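Precorrin-6y methylase (Rhodobacter capsulatus, PDB 3NJR) probably methylates a precorrin at carbons 5 and 15 in cobalamin biosynthesis, and is represented here by its C-terminal domain with bound S-adenosyl-L-homocysteine. Local coordinates at residues Thr47-Glu57 / Gly147-Val155; His170-Ala180 / Ser192-Gly202. All coordinates share one frame; numbering follows the deposited sequence.

Contact 1: Thr47-Glu57 / Gly147-Val155; sequences TLAALAPRRGE and GTRIVANAV
This is a helix-on-sheet contact in a Rossmann-like methyltransferase domain: the last turn of helix 41-51 lies over strand 149-154, with V151 against A50 and L51, and the loop after the helix takes the side chain of R149. The two short axes run nearly antiparallel, 8.6 Å apart at closest approach. V151 presents both methyls to the helix. V151 CG2 lies 3.8 Å from A50 CB and equally near L51 CD2, while CG1, anti to the backbone N (chi1 177°), is turned to A50 CB and T47 CG2. At the end of the contact nearer the bound S-adenosyl-L-homocysteine, N153 ND2 makes a weak hydrogen bond of 3.3 Å to T47 OG1, whose main partner is the carbonyl of M43. R149 closes the other end. A bend at chi3 turns its guanidinium to the helix terminus, where R149 NE and NH1 grip the carbonyl O of L51 side-on, NE at 3.0 Å. Over one guanidinium face sits R54 NH1, 3.9 Å from R149 CZ and itself bonded to A52 O. The E57 carboxylate, nearly coplanar with the guanidinium, forms a salt bridge in which R149 NH2 reaches the syn side of E57 OE2 at 2.8 Å, with an N-H...O angle of 167°.

Contact 2: His170-Ala180 / Ser192-Gly202; sequences HGGQLLRIDIA and SASRPQLQWSG
W200 turns the edge of its indole to the loop before the neighbouring strand: NE1 donates to G171 O at 2.7 Å with an angle of 166°, and the acceptor lies close to the ring plane. The ring reaches back along the paired segment, and the CZ2 side comes near H170 CB. L174 CB lies at the edge of the indole, near its plane; the two side chains cross at about a right angle, L174 CD1 4.0 Å from W200 CB. On the same face of the sheet L198 wedges between L174 and R176, its CD1 3.9 Å from R176 CB, and helix 157-170 packs over W200 and L198.

The two segments are arms of the hairpin 173-185/188-203 that forms the last two strands of the seven-stranded, class I-type methyltransferase sheet. Q173-S201, L175-Q199 and I177-Q197 are hydrogen-bonded pairs, each with two backbone bonds; L174-W200 and R176-L198 are non-hydrogen-bonded pairs between them.

The opposite face carries L175 and Q199, lying side by side and pointing the same way, with L175 CD1 3.8 Å from Q199 OE1. I177 meets Q199 at an oblique angle, its CD1 3.9 Å from Q199 CB. A water sits 2.8 Å from Q199 OE1 and near Q173 OE1, while Q199 NE2 makes a weak hydrogen bond to N153 OD1. T47 of helix 41-51 packs against Q199 on this face.

Beyond P196 a side-chain bond joins the arms before backbone pairing resumes at S192 and Q181. A chi1 of -167° swings the D178 carboxylate across to S194, whose OG donates to OD1 at 2.7 Å on the syn side, 32° out of the carboxylate plane. D178 OD2 forms a salt bridge with R176 of the second subunit, whose strand pairs antiparallel with 175-180 and extends the sheet.

In the fold
Contact 1 closes before contact 2 opens along the chain, and their centres lie about 14 Å apart. They share one mixed sheet, of strand order 3-2-1-4-5-7-6, in which strand 149-154 of contact 1 borders strand 188-203 of contact 2. Two probable backbone hydrogen bonds join them directly, A154 N to L198 O and I150 N to G202 O, both 2.8 Å. Helix 41-51 spans the same seam, with A50 reaching S201 on the hairpin side. Contact 1 thus belongs to the parallel methyltransferase core beside the bound S-adenosyl-L-homocysteine, and contact 2 to the hairpin at the sheet's edge, where only 188-203 runs against the other strands. Both touch the second subunit, and contact 2 also reaches the other two subunits of the four-chain assembly.

Contact 1: Thr47-Glu57 / Gly147-Val155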
loop_
_atom_site.group_PDB
_atom_site.type_symbol
_atom_site.label_atom_id
_atom_site.label_comp_id
_atom_site.label_asym_id
_atom_site.label_seq_id
_atom_site.Cartn_x
_atom_site.Cartn_y
_atom_site.Cartn_z
ATOM N N THR A 47 15.846 -0.809 9.397
ATOM C CA THR A 47 16.059 -0.749 10.828
ATOM C C THR A 47 17.486 -0.273 11.138
ATOM O O THR A 47 17.686 0.765 11.792
ATOM C CB THR A 47 15.788 -2.125 11.430
ATOM O OG1 THR A 47 14.429 -2.482 11.157
ATOM C CG2 THR A 47 16.031 -2.131 12.920
ATOM N N LEU A 48 18.484 -0.988 10.633
ATOM C CA LEU A 48 19.845 -0.495 10.799
ATOM C C LEU A 48 20.063 0.931 10.331
ATOM O O LEU A 48 20.765 1.690 11.004
ATOM C CB LEU A 48 20.892 -1.480 10.283
ATOM C CG LEU A 48 21.067 -2.429 11.472
ATOM C CD1 LEU A 48 20.226 -3.692 11.338
ATOM C CD2 LEU A 48 22.491 -2.761 11.638
ATOM N N ALA A 49 19.431 1.331 9.237
ATOM C CA ALA A 49 19.494 2.743 8.831
ATOM C C ALA A 49 18.988 3.680 9.948
ATOM O O ALA A 49 19.618 4.716 10.246
ATOM C CB ALA A 49 18.728 2.965 7.542
ATOM N N ALA A 50 17.879 3.306 10.582
ATOM C CA ALA A 50 17.333 4.070 11.703
ATOM C C ALA A 50 18.239 4.012 12.949
ATOM O O ALA A 50 18.361 4.994 13.683
ATOM C CB ALA A 50 15.917 3.564 12.047
ATOM N N LEU A 51 18.842 2.849 13.192
ATOM C CA LEU A 51 19.679 2.640 14.373
ATOM C C LEU A 51 20.959 3.456 14.244
ATOM O O LEU A 51 21.430 4.037 15.231
ATOM C CB LEU A 51 19.982 1.148 14.587
ATOM C CG LEU A 51 18.841 0.306 15.181
ATOM C CD1 LEU A 51 19.094 -1.173 15.058
ATOM C CD2 LEU A 51 18.617 0.654 16.641
ATOM N N ALA A 52 21.508 3.509 13.021
ATOM C CA ALA A 52 22.639 4.396 12.686
ATOM C C ALA A 52 23.879 4.176 13.549
ATOM O O ALA A 52 24.337 5.105 14.187
ATOM C CB ALA A 52 22.211 5.872 12.736
ATOM N N PRO A 53 24.437 2.947 13.554
ATOM C CA PRO A 53 25.645 2.628 14.356
ATOM C C PRO A 53 26.813 3.606 14.121
ATOM O O PRO A 53 27.096 3.965 12.965
ATOM C CB PRO A 53 26.055 1.244 13.851
ATOM C CG PRO A 53 24.906 0.710 13.096
ATOM C CD PRO A 53 23.961 1.793 12.759
ATOM N N ARG A 54 27.456 4.066 15.197
ATOM C CA ARG A 54 28.767 4.713 15.094
ATOM C C ARG A 54 29.687 3.717 15.765
ATOM O O ARG A 54 29.247 2.922 16.573
ATOM C CB ARG A 54 28.831 6.051 15.836
ATOM C CG ARG A 54 28.268 7.260 15.111
ATOM C CD ARG A 54 26.748 7.304 15.157
ATOM N NE ARG A 54 26.255 8.615 14.726
ATOM C CZ ARG A 54 24.990 8.880 14.384
ATOM N NH1 ARG A 54 24.069 7.922 14.419
ATOM N NH2 ARG A 54 24.641 10.115 14.012
ATOM N N ARG A 55 30.970 3.784 15.437
ATOM C CA ARG A 55 31.988 2.855 15.942
ATOM C C ARG A 55 31.889 2.695 17.468
ATOM O O ARG A 55 31.865 3.686 18.196
ATOM C CB ARG A 55 33.383 3.372 15.519
ATOM C CG ARG A 55 34.309 2.324 14.861
ATOM C CD ARG A 55 34.929 2.871 13.553
ATOM N NE ARG A 55 35.339 1.849 12.572
ATOM C CZ ARG A 55 34.853 0.604 12.458
ATOM N NH1 ARG A 55 33.892 0.146 13.251
ATOM N NH2 ARG A 55 35.336 -0.200 11.520
ATOM N N GLY A 56 31.795 1.448 17.930
ATOM C CA GLY A 56 31.865 1.139 19.360
ATOM C C GLY A 56 30.614 1.374 20.207
ATOM O O GLY A 56 30.581 0.978 21.394
ATOM N N GLU A 57 29.586 2.001 19.627
ATOM C CA GLU A 57 28.335 2.228 20.332
ATOM C C GLU A 57 27.711 0.910 20.771
ATOM O O GLU A 57 27.922 -0.128 20.134
ATOM C CB GLU A 57 27.356 2.979 19.448
ATOM C CG GLU A 57 27.600 4.462 19.323
ATOM C CD GLU A 57 26.423 5.166 18.682
ATOM O OE1 GLU A 57 25.644 4.512 17.960
ATOM O OE2 GLU A 57 26.256 6.380 18.900
ATOM N N GLY A 147 18.835 11.070 25.084
ATOM C CA GLY A 147 19.565 11.019 23.803
ATOM C C GLY A 147 19.896 9.627 23.269
ATOM O O GLY A 147 20.507 9.486 22.197
ATOM N N THR A 148 19.501 8.601 24.029
ATOM C CA THR A 148 19.663 7.213 23.632
ATOM C C THR A 148 18.655 7.051 22.516
ATOM O O THR A 148 17.528 7.514 22.654
ATOM C CB THR A 148 19.330 6.236 24.810
ATOM O OG1 THR A 148 20.211 6.481 25.924
ATOM C CG2 THR A 148 19.440 4.763 24.386
ATOM N N ARG A 149 19.053 6.417 21.413
ATOM C CA ARG A 149 18.163 6.262 20.275
ATOM C C ARG A 149 17.321 5.013 20.442
ATOM O O ARG A 149 17.824 3.994 20.892
ATOM C CB ARG A 149 18.961 6.257 18.960
ATOM C CG ARG A 149 20.086 7.324 18.940
ATOM C CD ARG A 149 20.841 7.448 17.611
ATOM N NE ARG A 149 21.542 6.226 17.223
ATOM C CZ ARG A 149 22.798 5.910 17.559
ATOM N NH1 ARG A 149 23.320 4.764 17.136
ATOM N NH2 ARG A 149 23.531 6.711 18.321
ATOM N N ILE A 150 16.031 5.110 20.101
ATOM C CA ILE A 150 15.092 3.971 20.125
ATOM C C ILE A 150 14.539 3.661 18.741
ATOM O O ILE A 150 14.190 4.575 17.992
ATOM C CB ILE A 150 13.856 4.206 21.028
ATOM C CG1 ILE A 150 14.164 5.153 22.200
ATOM C CG2 ILE A 150 13.260 2.858 21.488
ATOM C CD1 ILE A 150 14.799 4.521 23.426
ATOM N N VAL A 151 14.448 2.367 18.418
ATOM C CA VAL A 151 13.875 1.927 17.153
ATOM C C VAL A 151 13.022 0.685 17.371
ATOM O O VAL A 151 13.478 -0.301 17.922
ATOM C CB VAL A 151 14.971 1.710 16.048
ATOM C CG1 VAL A 151 14.371 1.180 14.740
ATOM C CG2 VAL A 151 15.741 3.007 15.785
ATOM N N ALA A 152 11.767 0.751 16.936
ATOM C CA ALA A 152 10.831 -0.359 17.116
ATOM C C ALA A 152 10.057 -0.652 15.844
ATOM O O ALA A 152 9.663 0.265 15.150
ATOM C CB ALA A 152 9.877 -0.040 18.233
ATOM N N ASN A 153 9.858 -1.937 15.547
ATOM C CA ASN A 153 8.957 -2.398 14.474
ATOM C C ASN A 153 7.656 -2.979 15.062
ATOM O O ASN A 153 7.680 -3.699 16.038
ATOM C CB ASN A 153 9.642 -3.436 13.584
ATOM C CG ASN A 153 10.975 -2.942 13.002
ATOM O OD1 ASN A 153 11.147 -1.758 12.703
ATOM N ND2 ASN A 153 11.919 -3.860 12.836
ATOM N N ALA A 154 6.519 -2.649 14.471
ATOM C CA ALA A 154 5.233 -3.191 14.906
ATOM C C ALA A 154 4.529 -3.895 13.745
ATOM O O ALA A 154 4.489 -3.372 12.635
ATOM C CB ALA A 154 4.366 -2.076 15.435
ATOM N N VAL A 155 3.964 -5.069 13.993
ATOM C CA VAL A 155 3.192 -5.758 12.944
ATOM C C VAL A 155 1.749 -6.135 13.365
ATOM O O VAL A 155 0.991 -6.710 12.558
ATOM C CB VAL A 155 3.962 -6.963 12.372
ATOM C CG1 VAL A 155 4.038 -8.104 13.398
ATOM C CG2 VAL A 155 3.333 -7.412 11.065
#

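Contact 2: His170-Ala180 / Ser192-Gly202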
loop_
_atom_site.group_PDB
_atom_site.type_symbol
_atom_site.label_atom_id
_atom_site.label_comp_id
_atom_site.label_asym_id
_atom_site.label_seq_id
_atom_site.Cartn_x
_atom_site.Cartn_y
_atom_site.Cartn_z
ATOM N N HIS A 170 6.519 11.621 22.056
ATOM C CA HIS A 170 7.972 11.862 22.041
ATOM C C HIS A 170 8.548 12.414 20.734
ATOM O O HIS A 170 9.690 12.847 20.706
ATOM C CB HIS A 170 8.725 10.601 22.499
ATOM C CG HIS A 170 8.177 9.994 23.761
ATOM N ND1 HIS A 170 8.231 10.631 24.990
ATOM C CD2 HIS A 170 7.567 8.803 23.984
ATOM C CE1 HIS A 170 7.681 9.854 25.909
ATOM N NE2 HIS A 170 7.269 8.739 25.324
ATOM N N GLY A 171 7.750 12.412 19.666
ATOM C CA GLY A 171 8.205 12.869 18.354
ATOM C C GLY A 171 9.023 11.811 17.633
ATOM O O GLY A 171 8.686 10.614 17.673
ATOM N N GLY A 172 10.111 12.257 17.001
ATOM C CA GLY A 172 10.953 11.398 16.199
ATOM C C GLY A 172 10.255 11.116 14.890
ATOM O O GLY A 172 9.443 11.910 14.422
ATOM N N GLN A 173 10.540 9.965 14.305
ATOM C CA GLN A 173 10.059 9.643 12.975
ATOM C C GLN A 173 9.167 8.426 13.058
ATOM O O GLN A 173 9.478 7.474 13.776
ATOM C CB GLN A 173 11.266 9.368 12.096
ATOM C CG GLN A 173 10.990 8.730 10.750
ATOM C CD GLN A 173 12.282 8.469 9.974
ATOM O OE1 GLN A 173 12.764 7.336 9.916
ATOM N NE2 GLN A 173 12.869 9.524 9.419
ATOM N N LEU A 174 8.057 8.438 12.338
ATOM C CA LEU A 174 7.215 7.229 12.255
ATOM C C LEU A 174 6.928 6.861 10.787
ATOM O O LEU A 174 6.298 7.632 10.076
ATOM C CB LEU A 174 5.919 7.405 13.065
ATOM C CG LEU A 174 4.858 6.295 13.160
ATOM C CD1 LEU A 174 5.308 5.057 13.962
ATOM C CD2 LEU A 174 3.592 6.878 13.770
ATOM N N LEU A 175 7.391 5.686 10.359
ATOM C CA LEU A 175 7.258 5.260 8.976
ATOM C C LEU A 175 6.257 4.138 8.840
ATOM O O LEU A 175 6.220 3.235 9.662
ATOM C CB LEU A 175 8.590 4.757 8.427
ATOM C CG LEU A 175 9.799 5.680 8.363
ATOM C CD1 LEU A 175 11.018 4.874 7.961
ATOM C CD2 LEU A 175 9.534 6.849 7.407
ATOM N N ARG A 176 5.433 4.196 7.810
ATOM C CA ARG A 176 4.633 3.039 7.458
ATOM C C ARG A 176 5.320 2.368 6.266
ATOM O O ARG A 176 5.664 3.040 5.275
ATOM C CB ARG A 176 3.187 3.431 7.123
ATOM C CG ARG A 176 2.380 2.257 6.595
ATOM C CD ARG A 176 0.977 2.611 6.047
ATOM N NE ARG A 176 0.962 3.654 5.016
ATOM C CZ ARG A 176 1.686 3.663 3.893
ATOM N NH1 ARG A 176 2.563 2.684 3.623
ATOM N NH2 ARG A 176 1.538 4.676 3.044
ATOM N N ILE A 177 5.531 1.058 6.354
ATOM C CA ILE A 177 6.356 0.361 5.367
ATOM C C ILE A 177 5.648 -0.872 4.859
ATOM O O ILE A 177 5.241 -1.727 5.638
ATOM C CB ILE A 177 7.727 -0.068 5.952
ATOM C CG1 ILE A 177 8.462 1.120 6.575
ATOM C CG2 ILE A 177 8.587 -0.696 4.865
ATOM C CD1 ILE A 177 9.314 0.752 7.751
ATOM N N ASP A 178 5.496 -0.958 3.548
ATOM C CA ASP A 178 4.943 -2.139 2.913
ATOM C C ASP A 178 5.973 -2.609 1.883
ATOM O O ASP A 178 6.394 -1.825 1.022
ATOM C CB ASP A 178 3.625 -1.757 2.258
ATOM C CG ASP A 178 2.794 -2.957 1.818
ATOM O OD1 ASP A 178 2.923 -4.071 2.397
ATOM O OD2 ASP A 178 1.963 -2.759 0.891
ATOM N N ILE A 179 6.438 -3.847 2.005
ATOM C CA ILE A 179 7.347 -4.416 1.000
ATOM C C ILE A 179 6.786 -5.758 0.530
ATOM O O ILE A 179 6.573 -6.675 1.334
ATOM C CB ILE A 179 8.836 -4.630 1.515
ATOM C CG1 ILE A 179 9.403 -3.424 2.279
ATOM C CG2 ILE A 179 9.787 -5.005 0.383
ATOM C CD1 ILE A 179 9.641 -2.200 1.469
ATOM N N ALA A 180 6.540 -5.865 -0.772
ATOM C CA ALA A 180 6.207 -7.159 -1.367
ATOM C C ALA A 180 7.255 -7.590 -2.397
ATOM O O ALA A 180 8.110 -6.806 -2.800
ATOM C CB ALA A 180 4.812 -7.161 -1.957
ATOM N N SER A 192 3.697 -11.001 -3.639
ATOM C CA SER A 192 3.454 -11.746 -2.410
ATOM C C SER A 192 2.555 -10.901 -1.530
ATOM O O SER A 192 2.550 -9.677 -1.621
ATOM C CB SER A 192 4.747 -12.139 -1.687
ATOM O OG SER A 192 5.496 -11.005 -1.311
ATOM N N ALA A 193 1.746 -11.568 -0.723
ATOM C CA ALA A 193 0.811 -10.877 0.129
ATOM C C ALA A 193 1.555 -10.447 1.393
ATOM O O ALA A 193 2.039 -11.293 2.165
ATOM C CB ALA A 193 -0.351 -11.785 0.443
ATOM N N SER A 194 1.666 -9.134 1.586
ATOM C CA SER A 194 2.406 -8.590 2.737
ATOM C C SER A 194 1.528 -7.778 3.692
ATOM O O SER A 194 0.385 -7.442 3.363
ATOM C CB SER A 194 3.592 -7.742 2.259
ATOM O OG SER A 194 3.146 -6.626 1.507
ATOM N N ARG A 195 2.062 -7.481 4.878
ATOM C CA ARG A 195 1.427 -6.538 5.805
ATOM C C ARG A 195 2.241 -5.263 5.841
ATOM O O ARG A 195 3.463 -5.309 5.753
ATOM C CB ARG A 195 1.394 -7.099 7.216
ATOM C CG ARG A 195 0.661 -8.381 7.339
ATOM C CD ARG A 195 0.517 -8.767 8.786
ATOM N NE ARG A 195 -0.478 -9.832 8.900
ATOM C CZ ARG A 195 -0.221 -11.129 8.737
ATOM N NH1 ARG A 195 1.017 -11.531 8.477
ATOM N NH2 ARG A 195 -1.202 -12.026 8.842
ATOM N N PRO A 196 1.585 -4.107 5.989
ATOM C CA PRO A 196 2.466 -2.985 6.326
ATOM C C PRO A 196 3.072 -3.220 7.715
ATOM O O PRO A 196 2.512 -3.969 8.530
ATOM C CB PRO A 196 1.533 -1.779 6.340
ATOM C CG PRO A 196 0.174 -2.355 6.593
ATOM C CD PRO A 196 0.156 -3.773 6.091
ATOM N N GLN A 197 4.228 -2.621 7.965
ATOM C CA GLN A 197 4.856 -2.679 9.272
ATOM C C GLN A 197 5.078 -1.223 9.649
ATOM O O GLN A 197 5.392 -0.389 8.793
ATOM C CB GLN A 197 6.176 -3.457 9.196
ATOM C CG GLN A 197 6.444 -4.415 10.368
ATOM C CD GLN A 197 7.383 -5.593 10.015
ATOM O OE1 GLN A 197 7.055 -6.456 9.196
ATOM N NE2 GLN A 197 8.538 -5.639 10.673
ATOM N N LEU A 198 4.864 -0.898 10.916
ATOM C CA LEU A 198 5.170 0.439 11.389
ATOM C C LEU A 198 6.518 0.441 12.094
ATOM O O LEU A 198 6.895 -0.539 12.737
ATOM C CB LEU A 198 4.053 0.977 12.284
ATOM C CG LEU A 198 3.154 2.067 11.677
ATOM C CD1 LEU A 198 2.438 1.593 10.423
ATOM C CD2 LEU A 198 2.154 2.597 12.713
ATOM N N GLN A 199 7.260 1.529 11.928
ATOM C CA GLN A 199 8.568 1.645 12.537
ATOM C C GLN A 199 8.726 3.019 13.141
ATOM O O GLN A 199 8.601 4.038 12.455
ATOM C CB GLN A 199 9.687 1.367 11.534
ATOM C CG GLN A 199 11.089 1.451 12.153
ATOM C CD GLN A 199 12.208 1.519 11.119
ATOM O OE1 GLN A 199 12.472 2.574 10.551
ATOM N NE2 GLN A 199 12.893 0.397 10.905
ATOM N N TRP A 200 8.988 3.039 14.437
ATOM C CA TRP A 200 9.261 4.280 15.091
ATOM C C TRP A 200 10.748 4.414 15.360
ATOM O O TRP A 200 11.464 3.434 15.677
ATOM C CB TRP A 200 8.449 4.414 16.373
ATOM C CG TRP A 200 8.736 5.692 17.111
ATOM C CD1 TRP A 200 8.586 6.976 16.645
ATOM C CD2 TRP A 200 9.237 5.809 18.448
ATOM N NE1 TRP A 200 8.967 7.886 17.613
ATOM C CE2 TRP A 200 9.362 7.201 18.730
ATOM C CE3 TRP A 200 9.580 4.875 19.443
ATOM C CZ2 TRP A 200 9.814 7.681 19.963
ATOM C CZ3 TRP A 200 10.025 5.350 20.680
ATOM C CH2 TRP A 200 10.141 6.752 20.924
ATOM N N SER A 201 11.209 5.645 15.234
ATOM C CA SER A 201 12.588 5.949 15.460
ATOM C C SER A 201 12.602 7.287 16.208
ATOM O O SER A 201 12.170 8.317 15.675
ATOM C CB SER A 201 13.304 6.013 14.110
ATOM O OG SER A 201 14.635 6.433 14.251
ATOM N N GLY A 202 13.048 7.258 17.461
ATOM C CA GLY A 202 13.127 8.461 18.279
ATOM C C GLY A 202 14.275 8.399 19.260
ATOM O O GLY A 202 15.193 7.619 19.096
HETATM O O HOH W 1 11.441 5.050 11.296
#